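Local coordinates for methyl-accepting chemotaxis protein (Vibrio parahaemolyticus, PDB 4EXO) that probably senses small molecules such as pyruvate through its periplasmic Cache domain and passes the signal on to the chemotaxis machinery, at residues K19-M24 / T140-D145; T27-L32 / Q132-V137. All blocks are in the same frame, centred on the assembly; numbering follows the deposited sequence.

Interaction 1: K19-M24 / T140-D145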
# COMPACT_ATOMS: atom_id res chain seq x y z
N LYS A 19 -2.30 2.79 9.04
CA LYS A 19 -1.06 3.59 9.00
C LYS A 19 -0.10 3.14 7.90
O LYS A 19 0.53 3.96 7.23
CB LYS A 19 -0.40 3.64 10.39
CG LYS A 19 -1.24 4.51 11.37
CD LYS A 19 -0.58 4.71 12.71
CE LYS A 19 -1.22 5.91 13.46
NZ LYS A 19 -0.64 7.29 13.16
N ALA A 20 -0.00 1.83 7.69
CA ALA A 20 0.80 1.25 6.60
C ALA A 20 0.26 1.62 5.23
O ALA A 20 1.01 2.04 4.34
CB ALA A 20 0.87 -0.31 6.73
N TYR A 21 -1.04 1.44 5.03
CA TYR A 21 -1.64 1.79 3.74
C TYR A 21 -1.46 3.26 3.45
O TYR A 21 -1.16 3.63 2.31
CB TYR A 21 -3.15 1.48 3.75
CG TYR A 21 -3.48 -0.00 4.00
CD1 TYR A 21 -2.67 -1.01 3.48
CD2 TYR A 21 -4.62 -0.37 4.72
CE1 TYR A 21 -2.97 -2.35 3.66
CE2 TYR A 21 -4.94 -1.72 4.91
CZ TYR A 21 -4.11 -2.69 4.38
OH TYR A 21 -4.40 -4.02 4.59
N MSE A 22 -1.65 4.11 4.48
CA MSE A 22 -1.45 5.55 4.28
C MSE A 22 -0.00 5.82 3.86
O MSE A 22 0.24 6.62 2.94
CB MSE A 22 -1.79 6.36 5.55
CG MSE A 22 -1.58 7.89 5.39
SE MSE A 22 -2.62 8.72 3.92
CE MSE A 22 -4.35 8.04 4.42
N MSE A 23 0.96 5.20 4.54
CA MSE A 23 2.37 5.35 4.16
C MSE A 23 2.61 5.00 2.70
O MSE A 23 3.33 5.70 2.01
CB MSE A 23 3.30 4.50 5.04
CG MSE A 23 4.73 4.85 4.76
SE MSE A 23 5.93 3.84 5.94
CE MSE A 23 5.72 4.77 7.63
N MSE A 24 1.97 3.94 2.22
CA MSE A 24 2.14 3.56 0.82
C MSE A 24 1.65 4.62 -0.15
O MSE A 24 2.31 4.89 -1.16
CB MSE A 24 1.45 2.22 0.54
CG MSE A 24 2.04 1.11 1.38
SE MSE A 24 1.42 -0.62 0.79
CE MSE A 24 2.26 -0.74 -0.94
N THR A 140 -8.07 7.26 4.04
CA THR A 140 -8.58 5.98 3.59
C THR A 140 -9.33 5.40 4.79
O THR A 140 -9.58 6.12 5.78
CB THR A 140 -7.45 5.03 3.05
OG1 THR A 140 -8.07 3.80 2.60
CG2 THR A 140 -6.45 4.68 4.15
N GLY A 141 -9.71 4.13 4.75
CA GLY A 141 -10.49 3.57 5.87
C GLY A 141 -10.71 2.09 5.72
O GLY A 141 -10.44 1.51 4.66
N ILE A 142 -11.15 1.46 6.81
CA ILE A 142 -11.56 0.05 6.80
C ILE A 142 -13.02 -0.02 7.27
O ILE A 142 -13.42 0.74 8.17
CB ILE A 142 -10.64 -0.79 7.71
CG1 ILE A 142 -9.21 -0.76 7.14
CG2 ILE A 142 -11.13 -2.22 7.86
CD1 ILE A 142 -8.22 -1.54 7.95
N TYR A 143 -13.82 -0.91 6.69
CA TYR A 143 -15.24 -1.00 7.10
C TYR A 143 -15.38 -1.93 8.29
O TYR A 143 -14.72 -2.96 8.37
CB TYR A 143 -16.13 -1.39 5.91
CG TYR A 143 -16.18 -0.23 4.90
CD1 TYR A 143 -17.21 0.72 4.97
CD2 TYR A 143 -15.19 -0.06 3.94
CE1 TYR A 143 -17.25 1.80 4.09
CE2 TYR A 143 -15.21 1.02 3.06
CZ TYR A 143 -16.24 1.94 3.14
OH TYR A 143 -16.28 3.01 2.26
N ILE A 144 -16.19 -1.56 9.26
CA ILE A 144 -16.22 -2.34 10.50
C ILE A 144 -17.53 -3.10 10.71
O ILE A 144 -17.73 -3.72 11.76
CB ILE A 144 -15.88 -1.49 11.75
CG1 ILE A 144 -16.72 -0.21 11.81
CG2 ILE A 144 -14.38 -1.09 11.75
CD1 ILE A 144 -16.34 0.65 12.99
N ASP A 145 -18.40 -3.07 9.70
CA ASP A 145 -19.68 -3.80 9.78
C ASP A 145 -19.56 -5.28 10.20
O ASP A 145 -20.49 -5.81 10.83
CB ASP A 145 -20.60 -3.61 8.54
CG ASP A 145 -19.86 -3.71 7.19
OD1 ASP A 145 -18.61 -3.63 7.11
OD2 ASP A 145 -20.58 -3.84 6.18
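Met22, deposited as selenomethionine, reaches from helix 2-28 to the beginning of 140-145 and carries the closest part of this contact through its terminal methyl. Two kinds of atom receive that methyl. On the backbone, Met22 CE lies 3.8 Å from Thr140 N, a van der Waals approach to the strand. On the side chain, Met22 CE is 4.0 Å from Thr140 CG2, a methyl-to-methyl touch in which the two side chains pass alongside each other, running in opposite senses. Torsions explain the reach: Met22 CG extends anti to its backbone nitrogen (chi1 179°), and bends at the next two bonds then bring the selenium and CE up to the strand.

The aromatic part is looser. Tyr21 CE2 stands 4.5 Å from Ile142 CD1, which lies at the edge of the tyrosine ring, near its plane, so the ring meets the isoleucine rim-on.

Polar matters are settled outside the contact, since no hydrogen bond joins the two segments. With chi1 near 180°, Thr140 sends OG1 to Tyr59 O, while CG2 meets Met22. Tyr21 also stacks on Phe54 and packs against Ala20 of the second subunit, so the same helix serves both the domain core and the dimer interface.

What results is a buried apolar seam between the long N-terminal helix and a strand of the antiparallel sheet. Thr140 does not line the ligand pocket, its side chain being about 8 Å from the pyruvic acid; the seam is as expected of a single Cache domain, whose pocket is built from the sheet together with helix 94-104.

Interaction 2: T27-L32 / Q132-V137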
# COMPACT_ATOMS: atom_id res chain seq x y z
N THR A 27 4.02 7.72 0.11
CA THR A 27 5.32 7.48 -0.52
C THR A 27 5.20 7.24 -2.03
O THR A 27 6.08 7.64 -2.77
CB THR A 27 6.11 6.34 0.19
OG1 THR A 27 5.32 5.15 0.22
CG2 THR A 27 6.43 6.75 1.64
N ALA A 28 4.09 6.66 -2.49
CA ALA A 28 3.88 6.49 -3.94
C ALA A 28 3.92 7.82 -4.70
O ALA A 28 4.39 7.85 -5.85
CB ALA A 28 2.57 5.73 -4.24
N ILE A 29 3.43 8.90 -4.06
CA ILE A 29 3.40 10.22 -4.71
C ILE A 29 4.55 11.11 -4.27
O ILE A 29 4.64 12.26 -4.67
CB ILE A 29 2.03 10.93 -4.49
CG1 ILE A 29 1.83 11.23 -2.99
CG2 ILE A 29 0.89 10.05 -5.07
CD1 ILE A 29 0.95 12.44 -2.67
N LYS A 30 5.46 10.58 -3.45
CA LYS A 30 6.54 11.42 -2.92
C LYS A 30 7.43 12.10 -4.00
O LYS A 30 7.76 13.28 -3.87
CB LYS A 30 7.37 10.64 -1.90
CG LYS A 30 8.37 11.48 -1.16
CD LYS A 30 8.82 10.83 0.15
CE LYS A 30 9.72 11.80 0.93
NZ LYS A 30 10.99 12.03 0.22
N PRO A 31 7.83 11.36 -5.06
CA PRO A 31 8.65 12.00 -6.12
C PRO A 31 7.93 13.21 -6.71
O PRO A 31 8.54 14.29 -6.85
CB PRO A 31 8.74 10.91 -7.19
CG PRO A 31 8.61 9.62 -6.40
CD PRO A 31 7.61 9.93 -5.33
N LEU A 32 6.63 13.06 -6.96
CA LEU A 32 5.81 14.17 -7.46
C LEU A 32 5.62 15.31 -6.46
O LEU A 32 5.77 16.50 -6.82
CB LEU A 32 4.45 13.64 -7.90
CG LEU A 32 4.37 12.74 -9.13
CD1 LEU A 32 3.01 12.01 -9.19
CD2 LEU A 32 4.60 13.52 -10.43
N GLN A 132 0.63 19.30 3.76
CA GLN A 132 0.39 20.75 3.83
C GLN A 132 0.69 21.52 2.53
O GLN A 132 0.05 22.54 2.25
CB GLN A 132 1.15 21.35 5.02
CG GLN A 132 2.65 21.14 4.93
CD GLN A 132 3.37 22.27 4.17
OE1 GLN A 132 2.77 23.32 3.83
NE2 GLN A 132 4.65 22.06 3.89
N LYS A 133 1.65 21.03 1.74
CA LYS A 133 2.08 21.72 0.51
C LYS A 133 0.93 21.90 -0.45
O LYS A 133 0.80 22.93 -1.09
CB LYS A 133 3.20 20.96 -0.19
CG LYS A 133 3.78 21.70 -1.41
CD LYS A 133 4.89 20.89 -2.11
CE LYS A 133 6.02 20.52 -1.19
NZ LYS A 133 7.14 19.93 -2.04
N TRP A 134 0.08 20.87 -0.52
CA TRP A 134 -1.12 20.89 -1.35
C TRP A 134 -2.45 21.18 -0.62
O TRP A 134 -3.50 21.24 -1.28
CB TRP A 134 -1.21 19.56 -2.09
CG TRP A 134 -0.16 19.43 -3.13
CD1 TRP A 134 0.66 20.43 -3.60
CD2 TRP A 134 0.18 18.25 -3.84
NE1 TRP A 134 1.50 19.93 -4.57
CE2 TRP A 134 1.23 18.59 -4.74
CE3 TRP A 134 -0.28 16.94 -3.81
CZ2 TRP A 134 1.80 17.65 -5.60
CZ3 TRP A 134 0.29 16.01 -4.67
CH2 TRP A 134 1.32 16.37 -5.55
N ASP A 135 -2.39 21.39 0.69
CA ASP A 135 -3.55 21.48 1.58
C ASP A 135 -4.48 20.28 1.31
O ASP A 135 -5.68 20.47 1.08
CB ASP A 135 -4.32 22.81 1.38
CG ASP A 135 -5.38 23.04 2.43
OD1 ASP A 135 -5.15 22.70 3.62
OD2 ASP A 135 -6.47 23.59 2.08
N TRP A 136 -3.92 19.07 1.28
CA TRP A 136 -4.74 17.86 1.17
C TRP A 136 -4.76 17.13 2.49
O TRP A 136 -3.70 16.77 3.03
CB TRP A 136 -4.24 16.91 0.09
CG TRP A 136 -4.48 17.33 -1.33
CD1 TRP A 136 -5.13 18.46 -1.77
CD2 TRP A 136 -4.09 16.61 -2.50
NE1 TRP A 136 -5.15 18.49 -3.15
CE2 TRP A 136 -4.50 17.37 -3.62
CE3 TRP A 136 -3.43 15.40 -2.71
CZ2 TRP A 136 -4.30 16.92 -4.94
CZ3 TRP A 136 -3.20 14.98 -4.02
CH2 TRP A 136 -3.63 15.73 -5.11
N VAL A 137 -5.97 16.88 2.97
CA VAL A 137 -6.23 15.89 4.00
C VAL A 137 -6.54 14.62 3.22
O VAL A 137 -7.64 14.46 2.65
CB VAL A 137 -7.43 16.31 4.87
CG1 VAL A 137 -7.76 15.21 5.90
CG2 VAL A 137 -7.13 17.63 5.60
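Ile29 and Trp134 meet through the outermost carbon of one and the six-membered ring of the other: Ile29 CD1 is 4.1 Å from Trp134 CZ3, approaching the indole obliquely. The two side chains run past each other in opposite directions. Two atoms further round the same ring, Trp134 CZ2 lies 4.3 Å from Leu32 O, a looser oblique approach; that oxygen accepts a hydrogen bond from Asn41 ND2. No hydrogen bond spans the contact, and the segments keep well apart, their nearest CA atoms, those of Leu32 and Trp134, being 11.4 Å distant; the long indole bridges most of that gap.

A second shell holds the indole from several directions. Trp134 CE3 rests 3.5 Å above the ring plane of Trp136, so the CE3 side of Trp134 comes over the rim of one Trp136 face, the two planes steeply inclined (about 60°). At its polar edge Trp134 NE1 donates to Asp36 OD2, and the indole also makes an edge-to-face contact with Tyr33.

Backbone turns position both partners. Ile29 sits where helix 2-28 gives way to helix 30-34, a short break spanned by the Lys30 N to Thr27 O bond of 3.1 Å, and a chi1 of 64° places CG1 over the backbone of Ile29 and brings CD1 up to the indole. Across from it, Asp135 N bonds to Gln132 O at 3.1 Å, ahead of a G1 beta bulge opposite Leu131, in which Asp135 takes the left-handed conformation (phi 49°) characteristic of the first position.

The contact thus joins the break between helices 2-28 and 30-34 to the turn linking strands 120-131 and 136-143, with helix 42-51 packing on Ile29 and on both tryptophans.

Overall arrangement
Helix 2-28 leads from the N terminus past 19-24, the first half of interaction 1, and runs on to the break within 27-32, where interaction 2 begins. The chain then makes the remaining helices and the first four strands before the turn at 132-137 closes interaction 2; the strand that begins at residue 136 runs on through 140-143 and closes interaction 1. Interaction 2 is therefore nested inside the loop of interaction 1. Their centres are about 17 Å apart: interaction 1, nearer the centre of the chain, ties helix 2-28 to the last strand, and interaction 2, further out, ties the break after that helix and the start of helix 30-34 to the turn leading into the strand. Both also touch the second subunit.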